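MFP2b (Ascaris suum, PDB 2BJR) probably enhances the polymerization of major sperm protein (MSP) during the amoeboid crawling of Ascaris sperm, and carries a bound zinc ion. Local coordinates at residues Trp245-Gly249 against Lys250-Cys254; Arg212-Gly215 against Arg216-Thr220; Asp150-Gly154 against Ser155-Asn159; Lys71-Gly74 against Gly75-Val79. One frame throughout, in Å; residues are numbered along the deposited sequence.

Contact 1 of 4, residues Trp245-Gly249 against Lys250-Cys254; sequences WNDGG and KIAAC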
loop_
_atom_site.group_PDB
_atom_site.type_symbol
_atom_site.label_atom_id
_atom_site.label_comp_id
_atom_site.label_asym_id
_atom_site.label_seq_id
_atom_site.Cartn_x
_atom_site.Cartn_y
_atom_site.Cartn_z
ATOM N N TRP A 245 -2.675 13.788 11.861
ATOM C CA TRP A 245 -2.563 15.248 11.899
ATOM C C TRP A 245 -1.108 15.578 12.144
ATOM O O TRP A 245 -0.315 14.724 12.584
ATOM C CB TRP A 245 -3.434 15.842 12.987
ATOM C CG TRP A 245 -3.105 15.383 14.371
ATOM C CD1 TRP A 245 -2.387 16.080 15.310
ATOM C CD2 TRP A 245 -3.492 14.154 15.005
ATOM N NE1 TRP A 245 -2.301 15.359 16.477
ATOM C CE2 TRP A 245 -2.972 14.176 16.324
ATOM C CE3 TRP A 245 -4.221 13.031 14.598
ATOM C CZ2 TRP A 245 -3.145 13.113 17.230
ATOM C CZ3 TRP A 245 -4.386 11.978 15.489
ATOM C CH2 TRP A 245 -3.874 12.034 16.808
ATOM N N ASN A 246 -0.773 16.828 11.849
ATOM C CA ASN A 246 0.584 17.308 11.922
ATOM C C ASN A 246 0.791 17.834 13.348
ATOM O O ASN A 246 0.199 18.820 13.747
ATOM C CB ASN A 246 0.806 18.346 10.851
ATOM C CG ASN A 246 2.250 18.879 10.817
ATOM O OD1 ASN A 246 3.063 18.551 11.675
ATOM N ND2 ASN A 246 2.566 19.652 9.800
ATOM N N ASP A 247 1.597 17.110 14.109
ATOM C CA ASP A 247 1.898 17.449 15.499
ATOM C C ASP A 247 3.351 17.941 15.573
ATOM O O ASP A 247 4.328 17.172 15.649
ATOM C CB ASP A 247 1.630 16.250 16.402
ATOM C CG ASP A 247 1.971 16.513 17.863
ATOM O OD1 ASP A 247 2.070 17.683 18.301
ATOM O OD2 ASP A 247 2.140 15.568 18.644
ATOM N N GLY A 248 3.501 19.247 15.539
ATOM C CA GLY A 248 4.813 19.850 15.631
ATOM C C GLY A 248 5.786 19.477 14.530
ATOM O O GLY A 248 6.958 19.323 14.790
ATOM N N GLY A 249 5.275 19.289 13.315
ATOM C CA GLY A 249 6.047 18.892 12.149
ATOM C C GLY A 249 6.145 17.377 11.922
ATOM O O GLY A 249 6.733 16.954 10.935
ATOM N N LYS A 250 5.557 16.595 12.833
ATOM C CA LYS A 250 5.661 15.133 12.864
ATOM C C LYS A 250 4.272 14.510 12.609
ATOM O O LYS A 250 3.236 15.043 13.027
ATOM C CB LYS A 250 6.185 14.673 14.220
ATOM C CG LYS A 250 7.678 15.094 14.468
ATOM C CD LYS A 250 8.178 14.537 15.793
ATOM C CE LYS A 250 9.575 15.073 16.237
ATOM N NZ LYS A 250 10.127 14.248 17.377
ATOM N N ILE A 251 4.255 13.373 11.959
ATOM C CA ILE A 251 2.997 12.617 11.783
ATOM C C ILE A 251 2.502 12.037 13.116
ATOM O O ILE A 251 3.207 11.294 13.804
ATOM C CB ILE A 251 3.213 11.506 10.744
ATOM C CG1 ILE A 251 3.626 12.101 9.407
ATOM C CG2 ILE A 251 1.904 10.621 10.586
ATOM C CD1 ILE A 251 4.230 11.094 8.460
ATOM N N ALA A 252 1.277 12.372 13.486
ATOM C CA ALA A 252 0.592 11.777 14.601
ATOM C C ALA A 252 -0.678 11.133 14.064
ATOM O O ALA A 252 -1.231 11.609 13.088
ATOM C CB ALA A 252 0.247 12.827 15.620
ATOM N N ALA A 253 -1.122 10.058 14.714
ATOM C CA ALA A 253 -2.243 9.258 14.219
ATOM C C ALA A 253 -3.140 8.770 15.341
ATOM O O ALA A 253 -2.714 8.617 16.519
ATOM C CB ALA A 253 -1.722 8.071 13.387
ATOM N N CYS A 254 -4.380 8.448 14.963
ATOM C CA CYS A 254 -5.286 7.723 15.839
ATOM C C CYS A 254 -6.170 6.778 15.051
ATOM O O CYS A 254 -6.746 7.171 14.048
ATOM C CB CYS A 254 -6.189 8.683 16.622
ATOM S SG CYS A 254 -7.277 7.820 17.789
#
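The indole of Trp245 lies over the backbone and methyl of the strand that returns beside it, at the end of a two-residue beta hairpin closed by a type I' turn from Asp247 to Lys250. Ala252 is the directly cross-strand, hydrogen-bonded partner of Trp245. Its CB sits over one face of the indole, 3.8 Å from the centroid of the five-membered ring and 22° off the normal, a CH-pi contact. Farther along, the six-membered part of the ring passes over the backbone, with CZ3 3.4 Å from Ala253 C, while CB of Cys254 meets the ring at its edge. Trp245 takes this course because CG stands between the backbone N and the carbonyl carbon (chi1 60°), which lays the ring across the neighbouring strand. A methyl suits Ala252, since it is small enough for the ring to lie close over it, toward the rim. On the same face of the sheet, CB of Asp247 also touches Ala252 CB, at 3.8 Å, and Lys250 extends its chain away from the hairpin. Gly248 and Gly249 both have positive phi, as a type I' turn requires. Ile251 and Ala253 point to the other side of the sheet, where Ile251 packs on Ile269 and Ile271. At the turn, OD1 of Asn246 accepts a weak, bent bond from Gly249 N at 2.9 Å, with an N-H...O angle of 126°.

Contact 2 of 4, residues Arg212-Gly215 against Arg216-Thr220; sequences RALG and RSLDT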
loop_
_atom_site.group_PDB
_atom_site.type_symbol
_atom_site.label_atom_id
_atom_site.label_comp_id
_atom_site.label_asym_id
_atom_site.label_seq_id
_atom_site.Cartn_x
_atom_site.Cartn_y
_atom_site.Cartn_z
ATOM N N ARG A 212 -7.567 15.581 3.050
ATOM C CA ARG A 212 -8.117 16.137 4.275
ATOM C C ARG A 212 -9.597 15.829 4.430
ATOM O O ARG A 212 -10.336 15.881 3.460
ATOM C CB ARG A 212 -7.960 17.659 4.279
ATOM C CG ARG A 212 -8.372 18.285 5.620
ATOM C CD ARG A 212 -7.761 19.663 5.867
ATOM N NE ARG A 212 -7.983 20.575 4.740
ATOM C CZ ARG A 212 -7.915 21.919 4.796
ATOM N NH1 ARG A 212 -7.733 22.546 5.928
ATOM N NH2 ARG A 212 -8.058 22.637 3.691
ATOM N N ALA A 213 -10.012 15.456 5.630
ATOM C CA ALA A 213 -11.371 15.178 5.956
ATOM C C ALA A 213 -12.251 16.337 5.464
ATOM O O ALA A 213 -12.008 17.478 5.870
ATOM C CB ALA A 213 -11.524 15.002 7.407
ATOM N N LEU A 214 -13.237 16.014 4.604
ATOM C CA LEU A 214 -14.213 16.961 4.061
ATOM C C LEU A 214 -13.596 18.077 3.212
ATOM O O LEU A 214 -14.286 19.059 2.841
ATOM C CB LEU A 214 -15.077 17.579 5.186
ATOM C CG LEU A 214 -15.894 16.693 6.106
ATOM C CD1 LEU A 214 -16.837 17.456 7.038
ATOM C CD2 LEU A 214 -16.654 15.677 5.252
ATOM N N GLY A 215 -12.302 17.966 2.916
ATOM C CA GLY A 215 -11.583 19.043 2.228
ATOM C C GLY A 215 -11.454 20.360 2.966
ATOM O O GLY A 215 -11.301 21.419 2.342
ATOM N N ARG A 216 -11.541 20.335 4.286
ATOM C CA ARG A 216 -11.506 21.557 5.075
ATOM C C ARG A 216 -11.215 21.242 6.528
ATOM O O ARG A 216 -11.250 20.096 6.949
ATOM C CB ARG A 216 -12.878 22.284 4.965
ATOM C CG ARG A 216 -14.107 21.449 5.448
ATOM C CD ARG A 216 -15.294 22.336 5.750
ATOM N NE ARG A 216 -16.565 21.683 6.038
ATOM C CZ ARG A 216 -16.924 21.194 7.205
ATOM N NH1 ARG A 216 -16.102 21.226 8.227
ATOM N NH2 ARG A 216 -18.140 20.658 7.346
ATOM N N SER A 217 -10.945 22.262 7.326
ATOM C CA SER A 217 -10.920 22.075 8.770
ATOM C C SER A 217 -12.313 21.601 9.283
ATOM O O SER A 217 -13.376 22.037 8.819
ATOM C CB SER A 217 -10.452 23.370 9.496
ATOM O OG SER A 217 -9.144 23.769 9.031
ATOM N N LEU A 218 -12.275 20.667 10.216
ATOM C CA LEU A 218 -13.439 20.181 10.899
ATOM C C LEU A 218 -13.824 20.989 12.123
ATOM O O LEU A 218 -12.982 21.566 12.805
ATOM C CB LEU A 218 -13.178 18.726 11.373
ATOM C CG LEU A 218 -12.846 17.746 10.238
ATOM C CD1 LEU A 218 -12.754 16.328 10.845
ATOM C CD2 LEU A 218 -13.845 17.787 9.116
ATOM N N ASP A 219 -15.113 20.997 12.408
ATOM C CA ASP A 219 -15.623 21.372 13.743
ATOM C C ASP A 219 -15.658 20.093 14.558
ATOM O O ASP A 219 -16.627 19.338 14.504
ATOM C CB ASP A 219 -17.000 22.013 13.584
ATOM C CG ASP A 219 -17.712 22.293 14.901
ATOM O OD1 ASP A 219 -17.114 22.285 16.014
ATOM O OD2 ASP A 219 -18.940 22.540 14.879
ATOM N N THR A 220 -14.547 19.803 15.237
ATOM C CA THR A 220 -14.281 18.449 15.729
ATOM C C THR A 220 -14.413 18.295 17.253
ATOM O O THR A 220 -14.863 19.201 17.962
ATOM C CB THR A 220 -12.929 17.933 15.181
ATOM O OG1 THR A 220 -12.804 16.524 15.427
ATOM C CG2 THR A 220 -11.726 18.550 15.889
#
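The chain reverses at Leu214 and Gly215, both with positive phi, and Gly215 N bonds back to Arg212 O at 2.9 Å, while a long, weak bond runs from Arg216 N to Ala213 O at 3.3 Å. Glycine suits a position with such backbone angles; Leu214 adopts them too, and its side chain packs against Arg216 and Leu218. Its CD1 lies over one face of the Arg216 guanidinium, 3.5 Å from NH2, and the two side chains run side by side in the same direction. Leu218 crosses Leu214 at about a right angle; Leu218 CD2 lies 3.7 Å from Leu214 CD1, and Leu218 CD1 reaches Ala213 CB, so three apolar residues make a small cluster. On the other side of the turn Arg212, bent at chi3 (52°), lays its guanidinium over the backbone with Arg216 CA above the centre of its plane. The guanidinium of Arg216 is steadied from within its own segment: NH1 donates to Ser217 O at 2.9 Å, and that oxygen lies in the guanidinium plane. Arginine suits both places because its long chain packs while its charged end meets an acid. Arg212 NH1 and Ser217 OG share OD1 of Asp227, and Arg216 NH2 forms a salt bridge to Glu323. This loop leads from strand 209-210 to strand 229-235, with Leu214 resting on Val316 of strand 313-319 and both Leu214 and Leu218 on Glu323 of strand 322-329.

Contact 3 of 4, residues Asp150-Gly154 against Ser155-Asn159; sequences DEVSG and SALAN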
loop_
_atom_site.group_PDB
_atom_site.type_symbol
_atom_site.label_atom_id
_atom_site.label_comp_id
_atom_site.label_asym_id
_atom_site.label_seq_id
_atom_site.Cartn_x
_atom_site.Cartn_y
_atom_site.Cartn_z
ATOM N N ASP A 150 3.636 -23.328 -2.600
ATOM C CA ASP A 150 3.295 -23.681 -3.980
ATOM C C ASP A 150 4.546 -23.731 -4.802
ATOM O O ASP A 150 5.481 -22.967 -4.552
ATOM C CB ASP A 150 2.406 -22.648 -4.665
ATOM C CG ASP A 150 1.202 -22.313 -3.900
ATOM O OD1 ASP A 150 0.560 -23.203 -3.243
ATOM O OD2 ASP A 150 0.824 -21.113 -3.916
ATOM N N GLU A 151 4.581 -24.625 -5.785
ATOM C CA GLU A 151 5.603 -24.611 -6.800
ATOM C C GLU A 151 4.946 -24.613 -8.153
ATOM O O GLU A 151 4.116 -25.470 -8.432
ATOM C CB GLU A 151 6.511 -25.844 -6.738
ATOM C CG GLU A 151 7.162 -26.118 -5.402
ATOM C CD GLU A 151 8.394 -27.013 -5.545
ATOM O OE1 GLU A 151 8.473 -27.850 -6.478
ATOM O OE2 GLU A 151 9.316 -26.824 -4.733
ATOM N N VAL A 152 5.340 -23.673 -8.994
ATOM C CA VAL A 152 4.754 -23.495 -10.300
ATOM C C VAL A 152 5.886 -23.294 -11.298
ATOM O O VAL A 152 6.864 -22.617 -11.014
ATOM C CB VAL A 152 3.762 -22.317 -10.309
ATOM C CG1 VAL A 152 3.101 -22.183 -11.658
ATOM C CG2 VAL A 152 2.707 -22.553 -9.251
ATOM N N SER A 153 5.764 -23.918 -12.455
ATOM C CA SER A 153 6.734 -23.704 -13.515
ATOM C C SER A 153 6.093 -23.774 -14.880
ATOM O O SER A 153 4.883 -24.032 -15.009
ATOM C CB SER A 153 7.855 -24.741 -13.398
ATOM O OG SER A 153 7.313 -26.018 -13.679
ATOM N N GLY A 154 6.894 -23.501 -15.905
ATOM C CA GLY A 154 6.429 -23.567 -17.272
ATOM C C GLY A 154 5.519 -22.430 -17.642
ATOM O O GLY A 154 5.659 -21.301 -17.136
ATOM N N SER A 155 4.568 -22.705 -18.532
ATOM C CA SER A 155 3.761 -21.649 -19.124
ATOM C C SER A 155 2.878 -20.912 -18.112
ATOM O O SER A 155 2.446 -19.794 -18.402
ATOM C CB SER A 155 2.938 -22.176 -20.305
ATOM O OG SER A 155 1.894 -23.023 -19.887
ATOM N N ALA A 156 2.637 -21.502 -16.934
ATOM C CA ALA A 156 1.843 -20.835 -15.899
ATOM C C ALA A 156 2.525 -19.579 -15.332
ATOM O O ALA A 156 1.855 -18.686 -14.770
ATOM C CB ALA A 156 1.496 -21.833 -14.769
ATOM N N LEU A 157 3.845 -19.470 -15.538
ATOM C CA LEU A 157 4.606 -18.270 -15.175
ATOM C C LEU A 157 4.422 -17.065 -16.109
ATOM O O LEU A 157 4.768 -15.964 -15.749
ATOM C CB LEU A 157 6.111 -18.608 -15.152
ATOM C CG LEU A 157 6.458 -19.781 -14.237
ATOM C CD1 LEU A 157 7.978 -19.882 -14.183
ATOM C CD2 LEU A 157 5.884 -19.584 -12.831
ATOM N N ALA A 158 3.901 -17.286 -17.323
ATOM C CA ALA A 158 4.020 -16.314 -18.426
ATOM C C ALA A 158 3.572 -14.892 -18.121
ATOM O O ALA A 158 4.230 -13.910 -18.488
ATOM C CB ALA A 158 3.264 -16.852 -19.667
ATOM N N ASN A 159 2.450 -14.785 -17.434
ATOM C CA ASN A 159 1.840 -13.487 -17.123
ATOM C C ASN A 159 2.127 -13.009 -15.704
ATOM O O ASN A 159 1.658 -11.943 -15.301
ATOM C CB ASN A 159 0.333 -13.565 -17.302
ATOM C CG ASN A 159 -0.087 -14.030 -18.700
ATOM O OD1 ASN A 159 -1.046 -14.816 -18.836
ATOM N ND2 ASN A 159 0.627 -13.587 -19.713
#
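The carbonyl oxygen of Gly154 receives the N-H of Leu157 at 3.0 Å, a fairly straight bond (N-H...O 161°) whose donor stands above the carbonyl plane. The same oxygen is hemmed in by the Leu157 side chain, whose CB and CG both approach to 3.4 Å. Ala158 N repeats the i to i+3 pattern one residue later, bonding to Ser155 O at 3.1 Å. These bonds describe a short 3-10 segment after strand 148-153, an outermost strand of a four-stranded antiparallel sheet, where the chain folds back toward the strand. Gly154 makes the bend: with phi 73° a CB here would clash with N of Ser155, so glycine belongs at this junction. Folding back brings Val152 against the turn. Its CG1, anti to the backbone N (chi1 -177°), meets the methyl of Ala156 at 3.5 Å and CD2 of Leu157 at 4.0 Å. The side chains of Val152 and Leu157 run antiparallel as they pass. The small methyl of Ala156 allows the turn to come this close to the strand, whereas the longer branches of Leu157 reach past Gly154, with CG 4.0 Å from Ser153 CA and CD2 near Val152 O. Leu157 is buried, resting also on Ala141 of strand 140-145 and on Tyr98, while Val152 touches Met160.

Contact 4 of 4, residues Lys71-Gly74 against Gly75-Val79; sequences KDLG and GQIQV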
loop_
_atom_site.group_PDB
_atom_site.type_symbol
_atom_site.label_atom_id
_atom_site.label_comp_id
_atom_site.label_asym_id
_atom_site.label_seq_id
_atom_site.Cartn_x
_atom_site.Cartn_y
_atom_site.Cartn_z
ATOM N N LYS A 71 11.662 -16.835 15.077
ATOM C CA LYS A 71 12.294 -18.143 15.338
ATOM C C LYS A 71 12.635 -18.976 14.079
ATOM O O LYS A 71 13.653 -19.671 14.051
ATOM C CB LYS A 71 11.438 -18.957 16.301
ATOM C CG LYS A 71 11.580 -18.467 17.726
ATOM C CD LYS A 71 10.679 -19.263 18.690
ATOM C CE LYS A 71 10.388 -18.517 20.048
ATOM N NZ LYS A 71 11.378 -18.832 21.144
ATOM N N ASP A 72 11.802 -18.894 13.037
ATOM C CA ASP A 72 12.166 -19.463 11.747
ATOM C C ASP A 72 13.324 -18.664 11.096
ATOM O O ASP A 72 14.291 -19.222 10.592
ATOM C CB ASP A 72 10.961 -19.450 10.801
ATOM C CG ASP A 72 9.764 -20.287 11.293
ATOM O OD1 ASP A 72 9.965 -21.302 12.015
ATOM O OD2 ASP A 72 8.581 -20.023 10.937
ATOM N N LEU A 73 13.222 -17.341 11.120
ATOM C CA LEU A 73 14.016 -16.499 10.204
ATOM C C LEU A 73 15.179 -15.774 10.855
ATOM O O LEU A 73 16.049 -15.218 10.176
ATOM C CB LEU A 73 13.096 -15.436 9.576
ATOM C CG LEU A 73 11.950 -16.008 8.734
ATOM C CD1 LEU A 73 10.959 -14.914 8.388
ATOM C CD2 LEU A 73 12.474 -16.638 7.497
ATOM N N GLY A 74 15.201 -15.756 12.172
ATOM C CA GLY A 74 16.087 -14.866 12.875
ATOM C C GLY A 74 15.439 -13.508 12.987
ATOM O O GLY A 74 14.288 -13.312 12.562
ATOM N N GLY A 75 16.170 -12.558 13.547
ATOM C CA GLY A 75 15.569 -11.290 13.939
ATOM C C GLY A 75 15.276 -10.304 12.801
ATOM O O GLY A 75 14.493 -9.373 13.011
ATOM N N GLN A 76 15.905 -10.497 11.641
ATOM C CA GLN A 76 15.812 -9.531 10.553
ATOM C C GLN A 76 15.829 -10.137 9.150
ATOM O O GLN A 76 16.467 -11.188 8.864
ATOM C CB GLN A 76 16.852 -8.401 10.682
ATOM C CG GLN A 76 18.315 -8.801 10.874
ATOM C CD GLN A 76 18.699 -9.138 12.332
ATOM O OE1 GLN A 76 19.584 -9.980 12.549
ATOM N NE2 GLN A 76 18.036 -8.510 13.321
ATOM N N ILE A 77 15.063 -9.460 8.277
ATOM C CA ILE A 77 15.075 -9.690 6.861
ATOM C C ILE A 77 15.450 -8.385 6.190
ATOM O O ILE A 77 15.795 -7.421 6.873
ATOM C CB ILE A 77 13.687 -10.145 6.368
ATOM C CG1 ILE A 77 12.592 -9.139 6.767
ATOM C CG2 ILE A 77 13.338 -11.520 6.921
ATOM C CD1 ILE A 77 11.411 -9.146 5.795
ATOM N N GLN A 78 15.415 -8.371 4.878
ATOM C CA GLN A 78 15.581 -7.112 4.136
ATOM C C GLN A 78 14.332 -6.836 3.305
ATOM O O GLN A 78 13.687 -7.797 2.852
ATOM C CB GLN A 78 16.806 -7.160 3.267
ATOM C CG GLN A 78 18.098 -7.085 4.084
ATOM C CD GLN A 78 19.297 -7.560 3.327
ATOM O OE1 GLN A 78 19.423 -8.742 3.099
ATOM N NE2 GLN A 78 20.215 -6.658 2.996
ATOM N N VAL A 79 14.022 -5.546 3.149
ATOM C CA VAL A 79 12.899 -5.062 2.321
ATOM C C VAL A 79 13.443 -4.162 1.251
ATOM O O VAL A 79 14.302 -3.266 1.503
ATOM C CB VAL A 79 11.848 -4.357 3.184
ATOM C CG1 VAL A 79 10.657 -3.835 2.329
ATOM C CG2 VAL A 79 11.340 -5.335 4.237
HETATM O O HOH W 1 17.477 -13.041 10.324
#
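Here a short helix, 70-73, ends and hands the chain on to strand 76-81 through two glycines, and the first and last members of the junction, Leu73 and Ile77, point their side chains into the same apolar layer. Their meeting is loose: CD1 of Leu73 and CG2 of Ile77 approach to 4.4 Å. In Ile77 the first torsion (chi1 55°) sets CG1 between the backbone N and the carbonyl carbon, and CG2 is the branch that faces the leucine. What ties the two ends more firmly is a water molecule lying between the carbonyl oxygens of Leu73 and Gln76. It donates to both, at 2.6 Å from Leu73 O and 2.6 Å from Gln76 O, so its two hydrogens bridge the end of the helix to the start of the strand. Leu73 O has a further donor in NE1 of Trp38, and two N-H or O-H groups thus satisfy an oxygen at the helix terminus. Gly74 is the first residue to leave helical angles, with phi 84° and psi -176°; a CB there would clash with the N of Gly75 and press on the carbonyl O of Leu73, which calls for glycine. At Gly75 a CB would be crowded by NE2 of Gln76, whose side chain turns outward. The branched hydrophobic residues suit their inward positions: Leu73 and Ile77 both rest on Cys58 and Phe60 of strand 55-62 and on Ile16, and Ile77 also packs on Ala36 and Trp38 of strand 34-40, beside which strand 76-81 runs antiparallel.

Along the chain the order is contact 4, contact 3, contact 2, contact 1. Contacts 4 and 3 fall in the first Cytosolic motility protein range, with centres 27 Å apart, on two different antiparallel sheets. Contacts 2 and 1 fall in the second range, 15 Å apart between centres and about 9 Å between nearest atoms. Contact 1 closes the hairpin of strands 238-247 and 250-257; contact 2 lies in the loop before strand 229-235, which pairs with 238-247. Contacts 2 and 3, with centres 48 Å apart, lie on opposite sides of the chain's centre. All four are local turns or junctions at the ends of strands or in loops, away from the zinc site.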